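Local structure of nucleotidyltransferase-like protein (Exiguobacterium sibiricum, 3C18) at residues E213-L216 with Q217-V220; W238-H241 with E242-E246; V260-F263 with I264-G267. The protein is of unproven function but probably transfers nucleotides, pairing a nucleotidyltransferase-like domain with a putative substrate-binding domain and a helix-turn-helix domain. One frame throughout, in Å; residues are numbered along the deposited sequence.

Contact 1. Residues E213-L216 with Q217-V220; sequences EHLL and QSKV
Ser218 and His214 make the main polar contact along this last turn of helix 201-218. Ser218 N donates to His214 O at 3.0 Å. In the conformer described, Ser218 OG also donates to His214 O, at 2.7 Å. One carbonyl is then gripped by two donors of one residue. The hydroxyl comes from above the carbonyl plane, 42° out of it, while the amide lies closer to that plane. The first torsion explains the reach: OG sits beside the backbone N and anti to the carbonyl carbon (chi1 -53°), which turns it back toward the preceding turn. Ser218 OG also lies 4.3 Å above the plane of the His214 ring, over its centre. Ser218 has a second conformer, so the double grip and the position over the ring hold for the one described only.

Gln217 N adds a nearly straight helical bond to Glu213 O at 3.3 Å. One residue after Ser218 the pattern changes. Lys219 N is shared between a weak bond to Leu215 O, at 3.1 Å, and a bond to Leu216 O, at 3.3 Å. This goes with the chain leaving helical angles at Lys219.

The aliphatic part of Lys219 lies against the end of the helix, with its CG 3.2 Å from Leu215 O. Lys219 NZ makes salt bridges to Glu167 and Asp184, which probably balance its charge. Leu216 turns to helix 116-142 and packs on Phe127, Leu130 and Phe134. Leu215 packs on Leu160 of helix 146-167 and on Val187 and Leu190 of helix 185-195.

Lys219 is also the N-cap residue of helix 220-231. A single residue therefore ends one helix and starts the next. This is a tight helix-to-helix junction, packed on helices 116-142, 146-167 and 185-195.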
loop_
_atom_site.group_PDB
_atom_site.type_symbol
_atom_site.label_atom_id
_atom_site.label_comp_id
_atom_site.label_asym_id
_atom_site.label_seq_id
_atom_site.Cartn_x
_atom_site.Cartn_y
_atom_site.Cartn_z
ATOM N N GLU A 213 -15.784 12.484 -12.102
ATOM C CA GLU A 213 -17.009 11.691 -11.935
ATOM C C GLU A 213 -17.455 11.209 -13.297
ATOM O O GLU A 213 -17.966 10.106 -13.465
ATOM C CB GLU A 213 -18.112 12.487 -11.238
ATOM C CG GLU A 213 -19.353 11.661 -10.977
ATOM C CD GLU A 213 -20.362 12.355 -10.081
ATOM O OE1 GLU A 213 -20.177 13.565 -9.820
ATOM O OE2 GLU A 213 -21.325 11.693 -9.626
ATOM N N HIS A 214 -17.212 12.054 -14.273
ATOM C CA HIS A 214 -17.549 11.760 -15.658
ATOM C C HIS A 214 -16.706 10.602 -16.188
ATOM O O HIS A 214 -17.210 9.625 -16.726
ATOM C CB HIS A 214 -17.292 12.992 -16.506
ATOM C CG HIS A 214 -17.691 12.844 -17.937
ATOM N ND1 HIS A 214 -18.942 12.405 -18.322
ATOM C CD2 HIS A 214 -17.024 13.134 -19.080
ATOM C CE1 HIS A 214 -19.016 12.401 -19.640
ATOM N NE2 HIS A 214 -17.867 12.842 -20.122
ATOM N N LEU A 215 -15.401 10.745 -16.033
ATOM C CA LEU A 215 -14.424 9.743 -16.535
ATOM C C LEU A 215 -14.535 8.400 -15.821
ATOM O O LEU A 215 -14.227 7.321 -16.353
ATOM C CB LEU A 215 -12.998 10.312 -16.477
ATOM C CG LEU A 215 -12.842 11.491 -17.441
ATOM C CD1 LEU A 215 -11.475 12.112 -17.445
ATOM C CD2 LEU A 215 -13.166 11.029 -18.821
ATOM N N LEU A 216 -15.058 8.464 -14.623
ATOM C CA LEU A 216 -15.228 7.283 -13.771
ATOM C C LEU A 216 -16.329 6.414 -14.354
ATOM O O LEU A 216 -16.214 5.198 -14.492
ATOM C CB LEU A 216 -15.626 7.721 -12.361
ATOM C CG LEU A 216 -15.433 6.797 -11.183
ATOM C CD1 LEU A 216 -14.257 5.910 -11.403
ATOM C CD2 LEU A 216 -15.204 7.636 -9.945
ATOM N N GLN A 217 -17.450 7.075 -14.589
ATOM C CA GLN A 217 -18.612 6.455 -15.222
ATOM C C GLN A 217 -18.197 5.890 -16.602
ATOM O O GLN A 217 -18.553 4.796 -17.006
ATOM C CB GLN A 217 -19.727 7.501 -15.391
ATOM C CG GLN A 217 -20.858 7.058 -16.297
ATOM C CD GLN A 217 -21.848 6.173 -15.581
ATOM O OE1 GLN A 217 -22.592 6.651 -14.722
ATOM N NE2 GLN A 217 -21.882 4.881 -15.938
ATOM N N SER A 218 -17.356 6.634 -17.278
ATOM C CA SER A 218 -16.926 6.266 -18.637
ATOM C C SER A 218 -16.059 5.003 -18.676
ATOM O O SER A 218 -16.025 4.308 -19.674
ATOM C CB SER A 218 -16.157 7.417 -19.293
ATOM O OG SER A 218 -16.891 8.643 -19.246
ATOM N N LYS A 219 -15.341 4.733 -17.595
ATOM C CA LYS A 219 -14.394 3.597 -17.532
ATOM C C LYS A 219 -14.892 2.484 -16.625
ATOM O O LYS A 219 -14.166 1.613 -16.208
ATOM C CB LYS A 219 -13.031 4.070 -17.031
ATOM C CG LYS A 219 -12.435 5.187 -17.888
ATOM C CD LYS A 219 -10.984 5.489 -17.587
ATOM C CE LYS A 219 -10.439 6.601 -18.474
ATOM N NZ LYS A 219 -10.147 6.125 -19.838
ATOM N N VAL A 220 -16.166 2.534 -16.359
ATOM C CA VAL A 220 -16.794 1.636 -15.416
ATOM C C VAL A 220 -16.597 0.189 -15.851
ATOM O O VAL A 220 -16.344 -0.718 -15.032
ATOM C CB VAL A 220 -18.309 2.010 -15.233
ATOM C CG1 VAL A 220 -19.118 1.612 -16.460
ATOM C CG2 VAL A 220 -18.866 1.352 -13.976
#

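Contact 2. Residues W238-H241 with E242-E246; sequences WTMH and ELMEE
Trp238 lies against the first turn of helix 240-245, and Leu243 meets it from CB onward. Trp238 CB is 3.8 Å from Leu243 CG. Further out, Leu243 CD2 approaches the indole to 3.6 Å from Trp238 CD2, the two side chains crossing at about a right angle. At the far end of the ring, Trp238 CZ3 comes within 3.7 Å of Glu246 OE1, which lies at the ring edge; the carboxylate is turned 84° from the ring. The indole NE1 donates to Met231 O, and Arg234 makes a cation-pi contact with the ring.

Thr239 and Glu242 form a capping box. Glu242 N donates to Thr239 OG1 at 3.0 Å, and Thr239 N donates to Glu242 OE1, also at 3.0 Å. OG1 stands between the backbone N and the carbonyl carbon (chi1 63°), where it can accept from Glu242 N.

Glu245 CG covers one face of the His241 ring in a CH-pi contact, 3.8 Å from its centroid. Glu245 OE2 and, weakly, His241 ND1 bond to Thr54 OG1 of the second subunit. The chemistry is therefore divided: the box satisfies amides at the helix start, an apolar contact with Leu243 packs against the indole, and the His241-Glu245 pair serves the subunit interface.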
loop_
_atom_site.group_PDB
_atom_site.type_symbol
_atom_site.label_atom_id
_atom_site.label_comp_id
_atom_site.label_asym_id
_atom_site.label_seq_id
_atom_site.Cartn_x
_atom_site.Cartn_y
_atom_site.Cartn_z
ATOM N N TRP A 238 -24.372 -14.374 -5.917
ATOM C CA TRP A 238 -23.345 -14.620 -4.929
ATOM C C TRP A 238 -23.669 -13.924 -3.652
ATOM O O TRP A 238 -24.167 -12.786 -3.676
ATOM C CB TRP A 238 -22.047 -14.016 -5.373
ATOM C CG TRP A 238 -21.445 -14.565 -6.601
ATOM C CD1 TRP A 238 -21.898 -14.419 -7.876
ATOM C CD2 TRP A 238 -20.209 -15.268 -6.688
ATOM N NE1 TRP A 238 -21.021 -15.028 -8.750
ATOM C CE2 TRP A 238 -20.000 -15.585 -8.039
ATOM C CE3 TRP A 238 -19.276 -15.693 -5.756
ATOM C CZ2 TRP A 238 -18.870 -16.241 -8.482
ATOM C CZ3 TRP A 238 -18.163 -16.376 -6.202
ATOM C CH2 TRP A 238 -17.968 -16.638 -7.551
ATOM N N THR A 239 -23.350 -14.561 -2.522
ATOM C CA THR A 239 -23.406 -13.808 -1.251
ATOM C C THR A 239 -22.085 -13.017 -1.161
ATOM O O THR A 239 -21.125 -13.336 -1.821
ATOM C CB THR A 239 -23.508 -14.732 -0.036
ATOM O OG1 THR A 239 -22.328 -15.532 0.042
ATOM C CG2 THR A 239 -24.714 -15.625 -0.115
HETATM N N MSE A 240 -22.032 -11.998 -0.318
HETATM C CA MSE A 240 -20.794 -11.246 -0.124
HETATM C C MSE A 240 -19.709 -12.164 0.368
HETATM O O MSE A 240 -18.584 -12.124 -0.092
HETATM C CB MSE A 240 -20.986 -10.109 0.895
HETATM C CG MSE A 240 -19.745 -9.287 1.197
HETATM SE SE MSE A 240 -18.849 -8.593 -0.409
HETATM C CE MSE A 240 -20.130 -7.313 -1.112
ATOM N N HIS A 241 -20.052 -13.003 1.325
ATOM C CA HIS A 241 -19.044 -13.943 1.890
ATOM C C HIS A 241 -18.455 -14.838 0.820
ATOM O O HIS A 241 -17.256 -15.092 0.769
ATOM C CB HIS A 241 -19.609 -14.753 3.051
ATOM C CG HIS A 241 -18.576 -15.521 3.803
ATOM N ND1 HIS A 241 -17.431 -14.928 4.287
ATOM C CD2 HIS A 241 -18.527 -16.820 4.186
ATOM C CE1 HIS A 241 -16.708 -15.840 4.912
ATOM N NE2 HIS A 241 -17.353 -16.993 4.875
ATOM N N GLU A 242 -19.295 -15.266 -0.081
ATOM C CA GLU A 242 -18.854 -16.142 -1.177
ATOM C C GLU A 242 -17.857 -15.411 -2.092
ATOM O O GLU A 242 -16.886 -15.963 -2.593
ATOM C CB GLU A 242 -20.043 -16.627 -1.980
ATOM C CG GLU A 242 -20.820 -17.727 -1.260
ATOM C CD GLU A 242 -22.106 -18.143 -1.986
ATOM O OE1 GLU A 242 -22.590 -17.404 -2.864
ATOM O OE2 GLU A 242 -22.664 -19.218 -1.643
ATOM N N LEU A 243 -18.151 -14.166 -2.339
ATOM C CA LEU A 243 -17.283 -13.305 -3.163
ATOM C C LEU A 243 -15.948 -13.094 -2.454
ATOM O O LEU A 243 -14.862 -13.201 -3.044
ATOM C CB LEU A 243 -17.949 -11.946 -3.439
ATOM C CG LEU A 243 -19.077 -11.804 -4.475
ATOM C CD1 LEU A 243 -19.662 -10.399 -4.447
ATOM C CD2 LEU A 243 -18.609 -12.125 -5.882
HETATM N N MSE A 244 -16.035 -12.827 -1.164
HETATM C CA MSE A 244 -14.844 -12.591 -0.353
HETATM C C MSE A 244 -13.944 -13.786 -0.246
HETATM O O MSE A 244 -12.747 -13.632 0.008
HETATM C CB MSE A 244 -15.182 -12.119 1.054
HETATM C CG MSE A 244 -15.841 -10.794 1.106
HETATM SE SE MSE A 244 -14.675 -9.270 0.826
HETATM C CE MSE A 244 -13.641 -9.498 2.401
ATOM N N GLU A 245 -14.525 -14.968 -0.420
ATOM C CA GLU A 245 -13.822 -16.217 -0.228
ATOM C C GLU A 245 -13.314 -16.801 -1.531
ATOM O O GLU A 245 -12.558 -17.734 -1.535
ATOM C CB GLU A 245 -14.715 -17.267 0.442
ATOM C CG GLU A 245 -15.047 -16.991 1.910
ATOM C CD GLU A 245 -13.800 -16.784 2.785
ATOM O OE1 GLU A 245 -13.101 -17.796 2.946
ATOM O OE2 GLU A 245 -13.561 -15.646 3.322
ATOM N N GLU A 246 -13.736 -16.222 -2.627
ATOM C CA GLU A 246 -13.367 -16.701 -3.975
ATOM C C GLU A 246 -11.908 -16.367 -4.225
ATOM O O GLU A 246 -11.499 -15.234 -4.119
ATOM C CB GLU A 246 -14.259 -16.034 -4.998
ATOM C CG GLU A 246 -14.041 -16.453 -6.406
ATOM C CD GLU A 246 -14.326 -17.911 -6.632
ATOM O OE1 GLU A 246 -15.121 -18.510 -5.861
ATOM O OE2 GLU A 246 -13.715 -18.455 -7.563
#

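Contact 3. Residues V260-F263 with I264-G267; sequences VDFF and IRKG
Asp261 and Arg265 form a salt bridge one turn apart on helix 253-265, close to its C-terminal end in the helix-turn-helix region. Arg265 NE donates to Asp261 OD2 at 2.9 Å, and NH2 adds a weak bond to the same oxygen at 3.1 Å. NE meets it from above the carboxylate plane, which is turned 40° from the guanidinium. OD2 has a second cation, Arg31 of the second subunit, so this carboxylate probably draws two like charges together at the interface.

Phe262 fills the next position. Arg265 NH2 lies at the edge of its ring, 3.5 Å from Phe262 CD1. Lys266 CG lies over one face, 4.0 Å from the ring centroid, and Lys266 CE approaches Phe262 CZ at 3.5 Å. The bend at chi2 (-55°) carries the Lys266 chain from CG, over the face, to CE beside Phe262 CZ. An alanine at Phe262 would remove this ring and is likely to leave the Lys266 chain without its support and open a gap beside Val220 and Leu131.

On another side of the helix, Val260 CG1 and Ile264 CD1 pack at 3.9 Å and cover Ile269 and Tyr286 of the sheet. Phe263 meets Phe228 edge-to-face.

Gly267 leaves the helix with positive phi (81°), and the turn ends in a Schellman motif that leads into strand 269-275.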
loop_
_atom_site.group_PDB
_atom_site.type_symbol
_atom_site.label_atom_id
_atom_site.label_comp_id
_atom_site.label_asym_id
_atom_site.label_seq_id
_atom_site.Cartn_x
_atom_site.Cartn_y
_atom_site.Cartn_z
ATOM N N VAL A 260 -18.671 -3.208 -5.418
ATOM C CA VAL A 260 -19.995 -3.765 -5.604
ATOM C C VAL A 260 -21.082 -2.701 -5.412
ATOM O O VAL A 260 -22.034 -2.613 -6.181
ATOM C CB VAL A 260 -20.222 -5.011 -4.733
ATOM C CG1 VAL A 260 -21.694 -5.301 -4.613
ATOM C CG2 VAL A 260 -19.483 -6.198 -5.337
ATOM N N ASP A 261 -20.913 -1.866 -4.410
ATOM C CA ASP A 261 -21.862 -0.785 -4.119
ATOM C C ASP A 261 -21.969 0.122 -5.313
ATOM O O ASP A 261 -23.048 0.577 -5.734
ATOM C CB ASP A 261 -21.338 0.055 -2.962
ATOM C CG ASP A 261 -22.260 1.216 -2.589
ATOM O OD1 ASP A 261 -23.231 0.994 -1.839
ATOM O OD2 ASP A 261 -21.971 2.370 -2.968
ATOM N N PHE A 262 -20.806 0.389 -5.878
ATOM C CA PHE A 262 -20.728 1.283 -7.016
ATOM C C PHE A 262 -21.415 0.683 -8.229
ATOM O O PHE A 262 -22.227 1.302 -8.865
ATOM C CB PHE A 262 -19.298 1.574 -7.354
ATOM C CG PHE A 262 -19.151 2.534 -8.467
ATOM C CD1 PHE A 262 -19.352 3.849 -8.259
ATOM C CD2 PHE A 262 -18.807 2.112 -9.707
ATOM C CE1 PHE A 262 -19.196 4.772 -9.296
ATOM C CE2 PHE A 262 -18.648 3.025 -10.756
ATOM C CZ PHE A 262 -18.834 4.344 -10.536
ATOM N N PHE A 263 -21.085 -0.556 -8.524
ATOM C CA PHE A 263 -21.627 -1.215 -9.696
ATOM C C PHE A 263 -23.161 -1.375 -9.590
ATOM O O PHE A 263 -23.872 -1.371 -10.571
ATOM C CB PHE A 263 -20.940 -2.540 -9.929
ATOM C CG PHE A 263 -19.476 -2.421 -10.300
ATOM C CD1 PHE A 263 -19.066 -1.515 -11.226
ATOM C CD2 PHE A 263 -18.531 -3.267 -9.761
ATOM C CE1 PHE A 263 -17.746 -1.439 -11.565
ATOM C CE2 PHE A 263 -17.202 -3.190 -10.120
ATOM C CZ PHE A 263 -16.824 -2.280 -11.016
ATOM N N ILE A 264 -23.667 -1.460 -8.367
ATOM C CA ILE A 264 -25.122 -1.589 -8.156
ATOM C C ILE A 264 -25.747 -0.281 -8.555
ATOM O O ILE A 264 -26.745 -0.237 -9.238
ATOM C CB ILE A 264 -25.483 -1.902 -6.677
ATOM C CG1 ILE A 264 -25.108 -3.362 -6.340
ATOM C CG2 ILE A 264 -26.964 -1.651 -6.454
ATOM C CD1 ILE A 264 -25.233 -3.670 -4.940
ATOM N N ARG A 265 -25.112 0.809 -8.171
ATOM C CA ARG A 265 -25.660 2.143 -8.465
ATOM C C ARG A 265 -25.558 2.486 -9.948
ATOM O O ARG A 265 -26.269 3.328 -10.434
ATOM C CB ARG A 265 -24.958 3.201 -7.638
ATOM C CG ARG A 265 -25.359 3.139 -6.185
ATOM C CD ARG A 265 -24.705 4.223 -5.355
ATOM N NE ARG A 265 -23.308 3.905 -5.092
ATOM C CZ ARG A 265 -22.272 4.647 -5.487
ATOM N NH1 ARG A 265 -22.467 5.793 -6.131
ATOM N NH2 ARG A 265 -21.038 4.248 -5.204
ATOM N N LYS A 266 -24.678 1.822 -10.662
ATOM C CA LYS A 266 -24.489 2.078 -12.092
ATOM C C LYS A 266 -25.277 1.086 -12.922
ATOM O O LYS A 266 -25.228 1.086 -14.159
ATOM C CB LYS A 266 -23.017 1.967 -12.478
ATOM C CG LYS A 266 -22.164 3.032 -11.878
ATOM C CD LYS A 266 -22.675 4.395 -12.194
ATOM C CE LYS A 266 -22.065 5.434 -11.285
ATOM N NZ LYS A 266 -22.867 6.667 -11.274
ATOM N N GLY A 267 -25.980 0.216 -12.223
ATOM C CA GLY A 267 -26.875 -0.736 -12.862
ATOM C C GLY A 267 -26.220 -1.966 -13.416
ATOM O O GLY A 267 -26.840 -2.705 -14.146
#

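The three contacts follow one another along the chain without overlap. Contact 1 ends helix 201-218, contact 2 starts helix 240-245, and contact 3 ends helix 253-265. Contacts 1 and 3 have centres about 13 Å apart and touch. Val220 and Leu216 pack on Phe262, and Gln217 meets Lys266, which joins the substrate-binding region to the helix-turn-helix region. Contacts 2 and 3 lie on successive helices, about 16 Å between centres, and meet through Met240 and Leu243 on Val260. Contacts 1 and 2 do not touch; their nearest atoms are about 15 Å apart. Contacts 2 and 3 both reach the second subunit, so this region also takes part in the dimer.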